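Local coordinates for protein agarase (Pseudoalteromonas fuliginea, PDB 6XJ9) that is a GH50-family agarase from a marine bacterium that probably hydrolyses agar polysaccharides, at residues A[551-554]-A[555-559]; A[568-571]-A[572-576]. All coordinates share one frame; numbering follows the deposited sequence.

Contact 1 of 2, residues A[551-554]-A[555-559]; sequences TDVA and ELNKV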
ATOM      1  N   THR A 551     -43.728 -21.819  43.800  1.00 43.80           N
ATOM      2  CA  THR A 551     -44.659 -22.728  44.455  1.00 46.89           C
ATOM      3  C   THR A 551     -46.087 -22.346  44.071  1.00 47.11           C
ATOM      4  O   THR A 551     -46.721 -23.047  43.288  1.00 48.79           O
ATOM      5  CB  THR A 551     -44.430 -22.779  45.975  1.00 47.47           C
ATOM      6  OG1 THR A 551     -43.024 -22.855  46.230  1.00 45.58           O
ATOM      7  CG2 THR A 551     -45.143 -23.935  46.646  1.00 47.91           C
ATOM      8  N   ASP A 552     -46.565 -21.224  44.629  1.00 49.44           N
ATOM      9  CA  ASP A 552     -47.901 -20.702  44.386  1.00 48.60           C
ATOM     10  C   ASP A 552     -47.811 -19.542  43.399  1.00 49.82           C
ATOM     11  O   ASP A 552     -46.840 -18.789  43.417  1.00 51.36           O
ATOM     12  CB  ASP A 552     -48.546 -20.198  45.681  1.00 47.88           C
ATOM     13  CG  ASP A 552     -48.411 -21.142  46.865  1.00 45.62           C
ATOM     14  OD1 ASP A 552     -48.753 -22.332  46.702  1.00 45.05           O
ATOM     15  OD2 ASP A 552     -47.968 -20.677  47.940  1.00 42.00           O
ATOM     16  N   VAL A 553     -48.851 -19.390  42.570  1.00 49.07           N
ATOM     17  CA  VAL A 553     -48.885 -18.362  41.541  1.00 50.68           C
ATOM     18  C   VAL A 553     -48.848 -16.981  42.196  1.00 49.67           C
ATOM     19  O   VAL A 553     -48.242 -16.060  41.658  1.00 49.22           O
ATOM     20  CB  VAL A 553     -50.071 -18.556  40.569  1.00 52.00           C
ATOM     21  CG1 VAL A 553     -51.414 -18.155  41.163  1.00 53.00           C
ATOM     22  CG2 VAL A 553     -49.846 -17.872  39.226  1.00 52.03           C
ATOM     23  N   ALA A 554     -49.443 -16.873  43.391  1.00 48.75           N
ATOM     24  CA  ALA A 554     -49.589 -15.622  44.122  1.00 49.01           C
ATOM     25  C   ALA A 554     -48.256 -14.892  44.279  1.00 44.37           C
ATOM     26  O   ALA A 554     -48.224 -13.667  44.197  1.00 42.93           O
ATOM     27  CB  ALA A 554     -50.238 -15.868  45.468  1.00 49.53           C
ATOM     28  N   GLU A 555     -47.173 -15.644  44.529  1.00 42.41           N
ATOM     29  CA  GLU A 555     -45.852 -15.057  44.722  1.00 41.84           C
ATOM     30  C   GLU A 555     -45.333 -14.447  43.416  1.00 39.60           C
ATOM     31  O   GLU A 555     -44.679 -13.405  43.432  1.00 36.14           O
ATOM     32  CB  GLU A 555     -44.853 -16.087  45.267  1.00 44.99           C
ATOM     33  CG  GLU A 555     -45.189 -16.630  46.645  1.00 47.77           C
ATOM     34  CD  GLU A 555     -45.017 -15.669  47.811  1.00 47.82           C
ATOM     35  OE1 GLU A 555     -45.672 -15.887  48.849  1.00 51.12           O
ATOM     36  OE2 GLU A 555     -44.236 -14.708  47.685  1.00 50.66           O
ATOM     37  N   LEU A 556     -45.610 -15.112  42.287  1.00 38.24           N
ATOM     38  CA  LEU A 556     -45.170 -14.624  40.984  1.00 36.18           C
ATOM     39  C   LEU A 556     -45.973 -13.378  40.603  1.00 36.01           C
ATOM     40  O   LEU A 556     -45.396 -12.393  40.139  1.00 35.58           O
ATOM     41  CB  LEU A 556     -45.307 -15.738  39.936  1.00 32.39           C
ATOM     42  CG  LEU A 556     -44.795 -15.394  38.533  1.00 30.66           C
ATOM     43  CD1 LEU A 556     -44.199 -16.609  37.847  1.00 29.87           C
ATOM     44  CD2 LEU A 556     -45.895 -14.798  37.671  1.00 29.57           C
ATOM     45  N   ASN A 557     -47.298 -13.435  40.825  1.00 38.62           N
ATOM     46  CA  ASN A 557     -48.203 -12.312  40.615  1.00 40.03           C
ATOM     47  C   ASN A 557     -47.659 -11.067  41.309  1.00 40.79           C
ATOM     48  O   ASN A 557     -47.804  -9.958  40.795  1.00 39.17           O
ATOM     49  CB  ASN A 557     -49.612 -12.590  41.144  1.00 41.66           C
ATOM     50  CG  ASN A 557     -50.478 -13.399  40.201  1.00 40.98           C
ATOM     51  OD1 ASN A 557     -50.350 -13.305  38.978  1.00 37.79           O
ATOM     52  ND2 ASN A 557     -51.373 -14.193  40.768  1.00 40.38           N
ATOM     53  N   LYS A 558     -47.039 -11.273  42.480  1.00 41.69           N
ATOM     54  CA  LYS A 558     -46.466 -10.187  43.258  1.00 42.76           C
ATOM     55  C   LYS A 558     -45.240  -9.634  42.536  1.00 40.49           C
ATOM     56  O   LYS A 558     -45.094  -8.424  42.384  1.00 39.22           O
ATOM     57  CB  LYS A 558     -46.081 -10.669  44.660  1.00 47.14           C
ATOM     58  CG  LYS A 558     -47.242 -10.986  45.594  1.00 50.81           C
ATOM     59  CD  LYS A 558     -46.805 -11.362  46.999  1.00 53.32           C
ATOM     60  CE  LYS A 558     -46.391 -10.169  47.835  1.00 55.55           C
ATOM     61  NZ  LYS A 558     -46.138 -10.554  49.244  1.00 57.66           N
ATOM     62  N   VAL A 559     -44.360 -10.535  42.089  1.00 40.25           N
ATOM     63  CA  VAL A 559     -43.082 -10.109  41.543  1.00 37.29           C
ATOM     64  C   VAL A 559     -43.307  -9.482  40.168  1.00 34.80           C
ATOM     65  O   VAL A 559     -42.795  -8.401  39.897  1.00 33.25           O
ATOM     66  CB  VAL A 559     -42.038 -11.249  41.545  1.00 39.49           C
ATOM     67  CG1 VAL A 559     -40.702 -10.807  40.956  1.00 37.08           C
ATOM     68  CG2 VAL A 559     -41.816 -11.793  42.947  1.00 38.28           C
TER

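Contact 2 of 2, residues A[568-571]-A[572-576]; sequences AEFD and KGVTI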
ATOM      1  N   ALA A 568     -52.842 -22.731  35.838  1.00 44.89           N
ATOM      2  CA  ALA A 568     -53.482 -23.088  34.582  1.00 43.23           C
ATOM      3  C   ALA A 568     -53.595 -21.872  33.666  1.00 43.93           C
ATOM      4  O   ALA A 568     -53.488 -22.014  32.448  1.00 47.78           O
ATOM      5  CB  ALA A 568     -54.832 -23.709  34.835  1.00 43.70           C
ATOM      6  N   GLU A 569     -53.839 -20.688  34.248  1.00 42.37           N
ATOM      7  CA  GLU A 569     -53.851 -19.456  33.474  1.00 40.71           C
ATOM      8  C   GLU A 569     -52.440 -19.198  32.944  1.00 40.50           C
ATOM      9  O   GLU A 569     -52.260 -18.951  31.754  1.00 39.47           O
ATOM     10  CB  GLU A 569     -54.371 -18.263  34.290  1.00 40.36           C
ATOM     11  CG  GLU A 569     -54.759 -17.063  33.431  1.00 40.92           C
ATOM     12  CD  GLU A 569     -55.122 -15.770  34.150  1.00 41.87           C
ATOM     13  OE1 GLU A 569     -55.640 -15.838  35.284  1.00 42.24           O
ATOM     14  OE2 GLU A 569     -54.889 -14.687  33.572  1.00 39.66           O
ATOM     15  N   PHE A 570     -51.447 -19.293  33.842  1.00 41.58           N
ATOM     16  CA  PHE A 570     -50.060 -19.012  33.509  1.00 38.88           C
ATOM     17  C   PHE A 570     -49.624 -19.895  32.343  1.00 41.45           C
ATOM     18  O   PHE A 570     -49.053 -19.409  31.365  1.00 41.10           O
ATOM     19  CB  PHE A 570     -49.157 -19.165  34.735  1.00 36.61           C
ATOM     20  CG  PHE A 570     -47.699 -18.894  34.458  1.00 34.85           C
ATOM     21  CD1 PHE A 570     -47.134 -17.666  34.768  1.00 33.39           C
ATOM     22  CD2 PHE A 570     -46.898 -19.858  33.858  1.00 33.69           C
ATOM     23  CE1 PHE A 570     -45.797 -17.412  34.494  1.00 34.91           C
ATOM     24  CE2 PHE A 570     -45.561 -19.605  33.589  1.00 33.33           C
ATOM     25  CZ  PHE A 570     -45.014 -18.381  33.904  1.00 32.98           C
ATOM     26  N   ASP A 571     -49.943 -21.189  32.463  1.00 43.20           N
ATOM     27  CA  ASP A 571     -49.586 -22.228  31.513  1.00 43.07           C
ATOM     28  C   ASP A 571     -50.237 -21.968  30.158  1.00 44.88           C
ATOM     29  O   ASP A 571     -49.631 -22.234  29.120  1.00 44.96           O
ATOM     30  CB  ASP A 571     -49.971 -23.605  32.057  1.00 43.67           C
ATOM     31  CG  ASP A 571     -49.110 -24.041  33.232  1.00 44.35           C
ATOM     32  OD1 ASP A 571     -48.179 -23.280  33.589  1.00 44.82           O
ATOM     33  OD2 ASP A 571     -49.376 -25.134  33.783  1.00 43.45           O
ATOM     34  N   LYS A 572     -51.477 -21.462  30.190  1.00 42.73           N
ATOM     35  CA  LYS A 572     -52.258 -21.213  28.986  1.00 42.14           C
ATOM     36  C   LYS A 572     -51.640 -20.061  28.191  1.00 38.56           C
ATOM     37  O   LYS A 572     -51.613 -20.098  26.962  1.00 35.06           O
ATOM     38  CB  LYS A 572     -53.715 -20.901  29.352  1.00 43.01           C
ATOM     39  CG  LYS A 572     -54.701 -20.859  28.189  1.00 45.47           C
ATOM     40  CD  LYS A 572     -56.131 -20.562  28.624  1.00 46.60           C
ATOM     41  CE  LYS A 572     -57.086 -20.384  27.457  1.00 50.00           C
ATOM     42  NZ  LYS A 572     -58.415 -19.883  27.890  1.00 50.63           N
ATOM     43  N   GLY A 573     -51.161 -19.036  28.906  1.00 37.21           N
ATOM     44  CA  GLY A 573     -50.652 -17.833  28.269  1.00 36.62           C
ATOM     45  C   GLY A 573     -50.688 -16.643  29.222  1.00 39.35           C
ATOM     46  O   GLY A 573     -51.722 -16.377  29.830  1.00 37.86           O
ATOM     47  N   VAL A 574     -49.546 -15.947  29.349  1.00 38.05           N
ATOM     48  CA  VAL A 574     -49.438 -14.724  30.135  1.00 38.87           C
ATOM     49  C   VAL A 574     -48.992 -13.603  29.210  1.00 36.72           C
ATOM     50  O   VAL A 574     -48.069 -13.791  28.421  1.00 37.39           O
ATOM     51  CB  VAL A 574     -48.413 -14.838  31.283  1.00 40.35           C
ATOM     52  CG1 VAL A 574     -48.552 -13.703  32.288  1.00 41.25           C
ATOM     53  CG2 VAL A 574     -48.430 -16.188  31.976  1.00 41.67           C
ATOM     54  N   THR A 575     -49.622 -12.433  29.350  1.00 35.57           N
ATOM     55  CA  THR A 575     -49.070 -11.217  28.774  1.00 35.06           C
ATOM     56  C   THR A 575     -48.305 -10.486  29.869  1.00 33.07           C
ATOM     57  O   THR A 575     -48.930  -9.938  30.770  1.00 32.19           O
ATOM     58  CB  THR A 575     -50.173 -10.307  28.212  1.00 34.51           C
ATOM     59  OG1 THR A 575     -50.929 -11.082  27.283  1.00 35.95           O
ATOM     60  CG2 THR A 575     -49.621  -9.071  27.536  1.00 31.72           C
ATOM     61  N   ILE A 576     -46.964 -10.485  29.786  1.00 31.60           N
ATOM     62  CA  ILE A 576     -46.164  -9.851  30.832  1.00 29.30           C
ATOM     63  C   ILE A 576     -46.289  -8.337  30.737  1.00 28.82           C
ATOM     64  O   ILE A 576     -46.589  -7.791  29.677  1.00 31.30           O
ATOM     65  CB  ILE A 576     -44.684 -10.302  30.840  1.00 27.97           C
ATOM     66  CG1 ILE A 576     -43.968 -10.005  29.519  1.00 28.43           C
ATOM     67  CG2 ILE A 576     -44.558 -11.766  31.236  1.00 27.77           C
ATOM     68  CD1 ILE A 576     -43.364  -8.622  29.435  1.00 27.39           C
TER

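Contact 1 of 2, residues A[551-554]-A[555-559]
E555 meets D552 at the beginning of this short helical stretch, where the backbone N of E555 makes a weak hydrogen bond to D552 O at 3.4 Å. The two carboxylates do not come together: E555 is bent at its second torsion, and 5.4 Å still separates its OE1 from D552 OD2, a spacing at which like charges would probably repel only mildly. Next along the chain, L556 lays its CB against V553 O, 3.4 Å away, and its N adds a weak bond to the same oxygen. Its side chain packs on M546 and Y550 of the preceding helix and on W567 and F570 of the following one. N557 supplies the straightest bond of the set, N to V553 O at 2.9 Å with an N-H...O angle of 173°, so one carbonyl serves two successive amides. The side chains of V553 and N557 meet at an angle, CG1 of the valine lying 4.0 Å from ND2 of the asparagine. The valine chi1 of 75° sets CG1 between the backbone N and the carbonyl carbon, which brings it alongside the amide group. CG1 only rests near that amide, whose OD1 accepts a hydrogen bond from L564 N. K558 closes the next step: its N bonds to A554 O at 3.2 Å, and its CG lies equally near that oxygen before the chain bends and carries the ammonium group away. Succeeding i to i+4 bonds, accompanied by weaker i to i+3 ones, are characteristic of an alpha-helix, here the short two-turn surface helix 553-560, reached from helix 537-550 through T551, with positive phi, and the extended D552.

Contact 2 of 2, residues A[568-571]-A[572-576]
E569 O receives two backbone N-H groups at the C-terminal end of helix 567-572, where the last turn gives way to an irregular segment at G573. The sounder bond comes from G573 N, 3.1 Å from E569 O; K572 N adds a weak one. K572 N also bonds to A568 O at 3.1 Å, while the lysine side chain runs out fully extended beyond CG. The change of direction happens at G573, whose phi of 157° is positive; with no CB, the residue avoids a collision with the carbonyl oxygen of K572.

F570 O is engaged in its turn: G573 N donates weakly to it, and NZ of K539 adds a hydrogen bond from outside the segments. Beside the ring, D571 places OD1 at the F570 edge, in the ring plane, but this carboxylate is held from helix 537-550, OD1 by S543 OG and OD2 by a salt bridge to K547. The E569 carboxylate instead turns back along its own chain, OE1 accepting from A565 N.

Beyond the glycine, V574 points back toward the helix. A chi1 of -166° leaves its CG2 beside the backbone N, and from there the methyl reaches one face of the buried F570 ring, an apolar contact at the CD1 side of that face. It sits off-centre: CG2 of V574 is 3.4 Å from CD1 of F570 and 3.7 Å from its CG.

How the contacts relate
Running from the N terminus, the chain leaves helix 537-550 and begins contact 1 at T551, a contact that makes up most of helix 553-560. It then crosses a short loop containing L564 and reaches contact 2, where helix 567-572 ends and the path continues irregularly toward helix 584-609. The two contacts therefore stand in series, neither nested nor crossing, and each spans just a helical turn or so rather than closing a long loop. Their centres lie about 13 Å apart, yet they touch directly: L556 CD1 packs against F570 CE1 at 3.8 Å. M546 touches both side chains, bringing helices 537-550, 553-560 and 567-572 together through one apolar cluster.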